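Omega transaminase (Pseudomonas sp., PDB 5LHA) probably catalyses pyridoxal phosphate-dependent transfer of amino groups from amines to a keto acid such as pyruvate, as a fold type I, class III aminotransferase. Local coordinates at residues Gly93-His96 / Pro97-Asp101. Sequence-based numbering, arbitrary orientation.
Sequences GIAH and PRVFD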
# COMPACT_ATOMS: atom_id res chain seq x y z
N GLY A 93 5.48 -31.41 12.35
CA GLY A 93 5.78 -32.66 13.02
C GLY A 93 5.59 -33.92 12.21
O GLY A 93 5.81 -35.01 12.74
N ILE A 94 5.22 -33.82 10.94
CA ILE A 94 4.94 -34.97 10.11
C ILE A 94 5.83 -34.90 8.88
O ILE A 94 6.06 -33.81 8.34
CB ILE A 94 3.45 -35.03 9.71
CG1 ILE A 94 2.58 -35.16 10.96
CG2 ILE A 94 3.18 -36.18 8.72
CD1 ILE A 94 1.09 -35.33 10.69
N ALA A 95 6.35 -36.04 8.44
CA ALA A 95 7.11 -36.04 7.20
C ALA A 95 7.11 -37.45 6.62
O ALA A 95 6.29 -38.30 7.01
CB ALA A 95 8.52 -35.48 7.42
N HIS A 96 8.03 -37.70 5.69
CA HIS A 96 8.14 -38.95 4.95
C HIS A 96 9.55 -39.04 4.41
O HIS A 96 10.25 -38.02 4.36
CB HIS A 96 7.12 -39.01 3.80
CG HIS A 96 7.24 -37.87 2.83
ND1 HIS A 96 8.17 -37.86 1.82
CD2 HIS A 96 6.53 -36.73 2.70
CE1 HIS A 96 8.05 -36.74 1.13
NE2 HIS A 96 7.06 -36.04 1.64
N PRO A 97 10.01 -40.23 4.01
CA PRO A 97 11.45 -40.37 3.71
C PRO A 97 11.96 -39.49 2.58
O PRO A 97 13.05 -38.92 2.70
CB PRO A 97 11.58 -41.87 3.39
CG PRO A 97 10.52 -42.50 4.20
CD PRO A 97 9.35 -41.54 4.15
N ARG A 98 11.20 -39.35 1.48
CA ARG A 98 11.72 -38.70 0.28
C ARG A 98 12.08 -37.24 0.52
O ARG A 98 13.00 -36.72 -0.13
CB ARG A 98 10.70 -38.80 -0.87
CG ARG A 98 10.49 -40.19 -1.42
CD ARG A 98 11.74 -40.83 -2.04
NE ARG A 98 12.58 -41.50 -1.05
CZ ARG A 98 12.26 -42.61 -0.41
NH1 ARG A 98 11.09 -43.20 -0.64
NH2 ARG A 98 13.10 -43.14 0.46
N VAL A 99 11.34 -36.55 1.39
CA VAL A 99 11.64 -35.14 1.66
C VAL A 99 12.93 -34.99 2.46
O VAL A 99 13.68 -34.02 2.27
CB VAL A 99 10.44 -34.47 2.36
CG1 VAL A 99 10.15 -35.09 3.68
CG2 VAL A 99 10.72 -33.00 2.55
N PHE A 100 13.22 -35.93 3.36
CA PHE A 100 14.53 -35.96 3.99
C PHE A 100 15.63 -36.08 2.95
O PHE A 100 16.60 -35.31 2.96
CB PHE A 100 14.62 -37.15 4.95
CG PHE A 100 13.96 -36.93 6.27
CD1 PHE A 100 12.66 -37.35 6.47
CD2 PHE A 100 14.64 -36.33 7.31
CE1 PHE A 100 12.05 -37.18 7.69
CE2 PHE A 100 14.03 -36.15 8.54
CZ PHE A 100 12.73 -36.57 8.72
N ASP A 101 15.48 -37.03 2.02
CA ASP A 101 16.55 -37.34 1.08
C ASP A 101 16.93 -36.12 0.26
O ASP A 101 18.12 -35.78 0.15
CB ASP A 101 16.11 -38.48 0.16
CG ASP A 101 15.79 -39.76 0.91
OD1 ASP A 101 16.27 -39.93 2.05
OD2 ASP A 101 15.06 -40.60 0.35
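His96, the N-cap residue, lays its imidazole against Val99 in the first turn of helix 97-109. With CG held between N and C (chi1 57°), the ring lies across Val99, the two side chains crossing at about a right angle. Val99 CG1 stands over the centre of one ring face in a CH-pi contact, 3.8 Å from the centroid, while Arg98 CB meets the ring edge in plane, 3.8 Å from His96 ND1. Val99 N gives His96 O a weak 3.5 Å hydrogen bond (134°), and Phe100 CD1 brings its ring edge to 3.3 Å from His96 O. Ala95 CB packs on Phe100 CE1 at 3.9 Å, and Phe100 also meets Phe21 of the second subunit edge-to-face. Further along, Arg98, bent at chi2 and chi3, grips Asp101 OD2 side-on in a salt bridge through NE (3.0 Å), with NH2 bonding the same oxygen; Arg98 NH1 makes a salt bridge with Glu84. An alanine in place of His96 would probably cost Val99 CG1 the ring face it lies over, and Gly333 O its weak NE2 donor. Ile94 and Ala95 continue the sheet into the second subunit through a parallel ladder. CH-pi and apolar contacts, with one weak backbone bond, thus join strand to helix at this buried N-cap.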